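Local coordinates for protein type ii site-specific deoxyribonuclease (Klebsiella pneumoniae, PDB 6EKR) that probably cuts double-stranded DNA at a specific recognition sequence, as a type IIP restriction endonuclease with a PD-(D/E)xK nuclease fold, at residues Phe140-Glu152 against Met286-Arg298. The protein carries 2 engineered substitutions. Numbering follows the deposited sequence.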
loop_
_atom_site.group_PDB
_atom_site.type_symbol
_atom_site.label_atom_id
_atom_site.label_comp_id
_atom_site.label_asym_id
_atom_site.label_seq_id
_atom_site.Cartn_x
_atom_site.Cartn_y
_atom_site.Cartn_z
ATOM N N PHE A 140 -14.926 18.295 0.305
ATOM C CA PHE A 140 -16.369 18.259 0.266
ATOM C C PHE A 140 -16.940 17.779 1.580
ATOM O O PHE A 140 -17.824 18.424 2.140
ATOM C CB PHE A 140 -16.835 17.330 -0.840
ATOM C CG PHE A 140 -18.317 17.180 -0.906
ATOM C CD1 PHE A 140 -19.115 18.233 -1.353
ATOM C CD2 PHE A 140 -18.921 15.985 -0.522
ATOM C CE1 PHE A 140 -20.487 18.100 -1.417
ATOM C CE2 PHE A 140 -20.300 15.844 -0.584
ATOM C CZ PHE A 140 -21.082 16.903 -1.039
HETATM N N MSE A 141 -16.440 16.642 2.062
HETATM C CA MSE A 141 -16.938 16.056 3.287
HETATM C C MSE A 141 -16.662 16.975 4.452
HETATM O O MSE A 141 -17.500 17.132 5.332
HETATM C CB MSE A 141 -16.328 14.689 3.522
HETATM C CG MSE A 141 -16.891 13.621 2.607
HETATM SE SE MSE A 141 -18.856 13.655 2.425
HETATM C CE MSE A 141 -19.332 13.372 4.310
ATOM N N ALA A 142 -15.491 17.600 4.437
ATOM C CA ALA A 142 -15.121 18.546 5.459
ATOM C C ALA A 142 -16.094 19.702 5.400
ATOM O O ALA A 142 -16.481 20.244 6.436
ATOM C CB ALA A 142 -13.709 19.022 5.243
ATOM N N ALA A 143 -16.508 20.071 4.188
ATOM C CA ALA A 143 -17.540 21.084 4.038
ATOM C C ALA A 143 -18.837 20.645 4.727
ATOM O O ALA A 143 -19.302 21.334 5.641
ATOM C CB ALA A 143 -17.773 21.414 2.585
ATOM N N VAL A 144 -19.393 19.494 4.324
ATOM C CA VAL A 144 -20.672 19.032 4.896
ATOM C C VAL A 144 -20.592 18.793 6.409
ATOM O O VAL A 144 -21.482 19.233 7.150
ATOM C CB VAL A 144 -21.359 17.817 4.150
ATOM C CG1 VAL A 144 -21.034 17.801 2.662
ATOM C CG2 VAL A 144 -21.031 16.480 4.792
ATOM N N LEU A 145 -19.556 18.111 6.874
ATOM C CA LEU A 145 -19.446 17.846 8.300
ATOM C C LEU A 145 -19.448 19.131 9.116
ATOM O O LEU A 145 -19.753 19.118 10.302
ATOM C CB LEU A 145 -18.201 17.023 8.607
ATOM C CG LEU A 145 -18.305 15.537 8.280
ATOM C CD1 LEU A 145 -17.015 14.828 8.621
ATOM C CD2 LEU A 145 -19.459 14.923 9.031
ATOM N N LYS A 146 -19.115 20.241 8.475
ATOM C CA LYS A 146 -19.060 21.527 9.159
ATOM C C LYS A 146 -20.434 22.167 9.262
ATOM O O LYS A 146 -20.726 22.878 10.215
ATOM C CB LYS A 146 -18.104 22.470 8.435
ATOM C CG LYS A 146 -17.885 23.787 9.138
ATOM C CD LYS A 146 -16.913 23.638 10.288
ATOM C CE LYS A 146 -16.549 24.988 10.870
ATOM N NZ LYS A 146 -15.452 24.884 11.862
ATOM N N TRP A 147 -21.275 21.919 8.268
ATOM C CA TRP A 147 -22.636 22.420 8.291
ATOM C C TRP A 147 -23.401 21.732 9.401
ATOM O O TRP A 147 -24.236 22.335 10.068
ATOM C CB TRP A 147 -23.338 22.125 6.971
ATOM C CG TRP A 147 -22.965 23.027 5.851
ATOM C CD1 TRP A 147 -22.512 24.305 5.947
ATOM C CD2 TRP A 147 -23.049 22.734 4.456
ATOM N NE1 TRP A 147 -22.291 24.823 4.697
ATOM C CE2 TRP A 147 -22.617 23.877 3.763
ATOM C CE3 TRP A 147 -23.445 21.613 3.724
ATOM C CZ2 TRP A 147 -22.565 23.930 2.377
ATOM C CZ3 TRP A 147 -23.391 21.669 2.351
ATOM C CH2 TRP A 147 -22.957 22.817 1.691
HETATM N N MSE A 148 -23.105 20.453 9.580
HETATM C CA MSE A 148 -23.877 19.586 10.450
HETATM C C MSE A 148 -23.575 19.775 11.925
HETATM O O MSE A 148 -24.451 20.145 12.698
HETATM C CB MSE A 148 -23.635 18.137 10.065
HETATM C CG MSE A 148 -24.571 17.169 10.725
HETATM SE SE MSE A 148 -24.241 15.407 10.054
HETATM C CE MSE A 148 -22.447 15.170 10.739
ATOM N N ILE A 149 -22.343 19.500 12.319
ATOM C CA ILE A 149 -21.948 19.642 13.710
ATOM C C ILE A 149 -20.992 20.808 13.824
ATOM O O ILE A 149 -19.803 20.610 14.035
ATOM C CB ILE A 149 -21.231 18.384 14.211
ATOM C CG1 ILE A 149 -20.036 18.073 13.311
ATOM C CG2 ILE A 149 -22.184 17.208 14.247
ATOM C CD1 ILE A 149 -19.362 16.763 13.609
ATOM N N PRO A 150 -21.493 22.028 13.674
ATOM C CA PRO A 150 -20.564 23.161 13.589
ATOM C C PRO A 150 -19.948 23.589 14.919
ATOM O O PRO A 150 -19.238 24.587 14.961
ATOM C CB PRO A 150 -21.445 24.304 13.072
ATOM C CG PRO A 150 -22.764 23.699 12.744
ATOM C CD PRO A 150 -22.889 22.473 13.547
ATOM N N ASP A 151 -20.219 22.853 15.992
ATOM C CA ASP A 151 -19.726 23.214 17.328
ATOM C C ASP A 151 -18.543 22.370 17.814
ATOM O O ASP A 151 -18.001 22.619 18.894
ATOM C CB ASP A 151 -20.868 23.138 18.349
ATOM C CG ASP A 151 -21.894 24.239 18.167
ATOM O OD1 ASP A 151 -21.526 25.345 17.696
ATOM O OD2 ASP A 151 -23.074 23.996 18.508
ATOM N N GLU A 152 -18.155 21.376 17.020
ATOM C CA GLU A 152 -17.045 20.496 17.373
ATOM C C GLU A 152 -15.733 21.023 16.796
ATOM O O GLU A 152 -15.745 21.854 15.892
ATOM C CB GLU A 152 -17.336 19.063 16.927
ATOM C CG GLU A 152 -18.740 18.560 17.320
ATOM C CD GLU A 152 -18.970 18.496 18.834
ATOM O OE1 GLU A 152 -18.003 18.672 19.607
ATOM O OE2 GLU A 152 -20.120 18.261 19.259
HETATM N N MSE A 286 -23.267 6.361 2.998
HETATM C CA MSE A 286 -22.733 7.715 3.214
HETATM C C MSE A 286 -23.770 8.648 3.832
HETATM O O MSE A 286 -23.418 9.572 4.563
HETATM C CB MSE A 286 -22.130 8.323 1.943
HETATM C CG MSE A 286 -20.688 7.896 1.650
HETATM SE SE MSE A 286 -19.470 8.039 3.179
HETATM C CE MSE A 286 -19.563 9.969 3.462
ATOM N N GLY A 287 -25.046 8.395 3.536
ATOM C CA GLY A 287 -26.156 9.004 4.269
ATOM C C GLY A 287 -26.221 8.526 5.718
ATOM O O GLY A 287 -26.453 9.330 6.627
ATOM N N ASP A 288 -26.019 7.224 5.943
ATOM C CA ASP A 288 -25.946 6.686 7.306
ATOM C C ASP A 288 -24.730 7.227 8.051
ATOM O O ASP A 288 -24.761 7.394 9.281
ATOM C CB ASP A 288 -25.888 5.153 7.302
ATOM C CG ASP A 288 -27.177 4.503 6.797
ATOM O OD1 ASP A 288 -28.259 5.154 6.835
ATOM O OD2 ASP A 288 -27.097 3.327 6.367
ATOM N N PHE A 289 -23.661 7.483 7.293
ATOM C CA PHE A 289 -22.430 8.059 7.819
ATOM C C PHE A 289 -22.678 9.342 8.588
ATOM O O PHE A 289 -22.155 9.509 9.682
ATOM C CB PHE A 289 -21.428 8.330 6.691
ATOM C CG PHE A 289 -20.169 9.034 7.149
ATOM C CD1 PHE A 289 -19.110 8.311 7.693
ATOM C CD2 PHE A 289 -20.051 10.414 7.044
ATOM C CE1 PHE A 289 -17.958 8.953 8.121
ATOM C CE2 PHE A 289 -18.907 11.057 7.476
ATOM C CZ PHE A 289 -17.857 10.325 8.015
ATOM N N LEU A 290 -23.463 10.245 8.008
ATOM C CA LEU A 290 -23.681 11.557 8.605
ATOM C C LEU A 290 -24.368 11.407 9.931
ATOM O O LEU A 290 -23.913 11.967 10.925
ATOM C CB LEU A 290 -24.479 12.471 7.685
ATOM C CG LEU A 290 -23.853 12.715 6.314
ATOM C CD1 LEU A 290 -24.882 13.274 5.358
ATOM C CD2 LEU A 290 -22.658 13.644 6.450
ATOM N N PHE A 291 -25.446 10.626 9.951
ATOM C CA PHE A 291 -26.173 10.377 11.193
ATOM C C PHE A 291 -25.283 9.674 12.224
ATOM O O PHE A 291 -25.239 10.089 13.374
ATOM C CB PHE A 291 -27.485 9.602 10.962
ATOM C CG PHE A 291 -28.121 9.114 12.240
ATOM C CD1 PHE A 291 -28.853 9.982 13.045
ATOM C CD2 PHE A 291 -27.948 7.794 12.660
ATOM C CE1 PHE A 291 -29.413 9.537 14.244
ATOM C CE2 PHE A 291 -28.506 7.337 13.856
ATOM C CZ PHE A 291 -29.238 8.206 14.649
ATOM N N ASP A 292 -24.574 8.624 11.819
ATOM C CA ASP A 292 -23.692 7.939 12.750
ATOM C C ASP A 292 -22.659 8.878 13.377
ATOM O O ASP A 292 -22.422 8.829 14.588
ATOM C CB ASP A 292 -23.011 6.752 12.079
ATOM C CG ASP A 292 -23.972 5.622 11.793
ATOM O OD1 ASP A 292 -24.837 5.345 12.648
ATOM O OD2 ASP A 292 -23.863 4.997 10.723
ATOM N N ILE A 293 -22.064 9.735 12.554
ATOM C CA ILE A 293 -21.075 10.690 13.034
ATOM C C ILE A 293 -21.735 11.685 13.981
ATOM O O ILE A 293 -21.203 11.961 15.049
ATOM C CB ILE A 293 -20.324 11.396 11.860
ATOM C CG1 ILE A 293 -19.313 10.434 11.211
ATOM C CG2 ILE A 293 -19.641 12.697 12.307
ATOM C CD1 ILE A 293 -18.103 10.064 12.069
ATOM N N TYR A 294 -22.901 12.201 13.597
ATOM C CA TYR A 294 -23.638 13.133 14.437
ATOM C C TYR A 294 -23.994 12.466 15.741
ATOM O O TYR A 294 -23.748 13.016 16.817
ATOM C CB TYR A 294 -24.915 13.574 13.745
ATOM C CG TYR A 294 -25.819 14.442 14.596
ATOM C CD1 TYR A 294 -25.722 15.829 14.549
ATOM C CD2 TYR A 294 -26.782 13.879 15.436
ATOM C CE1 TYR A 294 -26.551 16.630 15.307
ATOM C CE2 TYR A 294 -27.608 14.671 16.203
ATOM C CZ TYR A 294 -27.490 16.045 16.129
ATOM O OH TYR A 294 -28.309 16.855 16.881
ATOM N N SER A 295 -24.583 11.279 15.634
ATOM C CA SER A 295 -24.952 10.479 16.783
ATOM C C SER A 295 -23.790 10.360 17.769
ATOM O O SER A 295 -23.990 10.512 18.971
ATOM C CB SER A 295 -25.435 9.106 16.318
ATOM O OG SER A 295 -25.399 8.148 17.359
ATOM N N PHE A 296 -22.584 10.118 17.246
ATOM C CA PHE A 296 -21.358 9.985 18.049
ATOM C C PHE A 296 -21.120 11.205 18.905
ATOM O O PHE A 296 -20.780 11.087 20.089
ATOM C CB PHE A 296 -20.130 9.747 17.156
ATOM C CG PHE A 296 -18.814 9.717 17.905
ATOM C CD1 PHE A 296 -18.318 8.523 18.418
ATOM C CD2 PHE A 296 -18.069 10.881 18.085
ATOM C CE1 PHE A 296 -17.108 8.489 19.111
ATOM C CE2 PHE A 296 -16.856 10.859 18.774
ATOM C CZ PHE A 296 -16.373 9.664 19.283
ATOM N N PHE A 297 -21.287 12.371 18.297
ATOM C CA PHE A 297 -21.010 13.618 18.978
ATOM C C PHE A 297 -22.147 14.067 19.888
ATOM O O PHE A 297 -21.899 14.723 20.913
ATOM C CB PHE A 297 -20.602 14.700 17.985
ATOM C CG PHE A 297 -19.185 14.562 17.505
ATOM C CD1 PHE A 297 -18.128 15.049 18.268
ATOM C CD2 PHE A 297 -18.905 13.930 16.301
ATOM C CE1 PHE A 297 -16.823 14.923 17.835
ATOM C CE2 PHE A 297 -17.608 13.799 15.862
ATOM C CZ PHE A 297 -16.562 14.299 16.633
ATOM N N ARG A 298 -23.380 13.704 19.531
ATOM C CA ARG A 298 -24.521 13.911 20.423
ATOM C C ARG A 298 -24.277 13.093 21.690
ATOM O O ARG A 298 -24.404 13.605 22.806
ATOM C CB ARG A 298 -25.845 13.529 19.743
ATOM C CG ARG A 298 -27.054 13.518 20.674
ATOM C CD ARG A 298 -28.392 13.530 19.926
ATOM N NE ARG A 298 -28.596 12.378 19.042
ATOM C CZ ARG A 298 -29.692 12.179 18.303
ATOM N NH1 ARG A 298 -30.705 13.044 18.338
ATOM N NH2 ARG A 298 -29.776 11.112 17.515
#
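Leu145 and Leu290 bring their CA atoms to 7.6 Å, and four residues on in each segment Ile149 and Tyr294 come closer, at 6.8 Å, just past the end of helix 132-148, beside helix 286-298. The axes of helix 140-148 and helix 286-298 come within 11.2 Å and cross at -48°, with N-to-C directions broadly alike. Ile149 leaves helical geometry and opens a type I beta turn that carries the chain on to Glu152. No hydrogen bond joins the segments; the contact is mainly apolar and largely buried. Leu290 is a knob in a hole formed by Met141, Val144, Leu145 and Met148, its CD2 lying 3.7 Å from Val144 CG2. Met141 and Met286, both selenomethionines, are bent at chi2 and chi3 and meet tip to tip through their CE methyls, while Met141 CE also reaches Phe289 CE2 at 3.9 Å. In this PD-(D/E)xK nuclease, helix 286-298 directly follows strand 283-285, an outermost strand, within this chain, of the mixed sheet; strand 179-183, outermost on the other side within the chain, sends Ile182 against Leu145, Glu152 and Phe297. Met148, also a selenomethionine, extends with CG anti to its backbone N (chi1 -169°), then turns at chi3, placing SE 3.8 Å from Leu290 CB and CE near the Leu290 carbonyl. Ile149 divides its branches: CG2 slides past Tyr294 to CD1 at 3.8 Å, whereas CD1 crosses toward Phe297 CD2. Glu152 lays CG and its carboxylate carbon along the Phe297 ring, CD standing 3.6 Å from Phe297 CD1, while its OE1 accepts a hydrogen bond from the backbone N of Ala185.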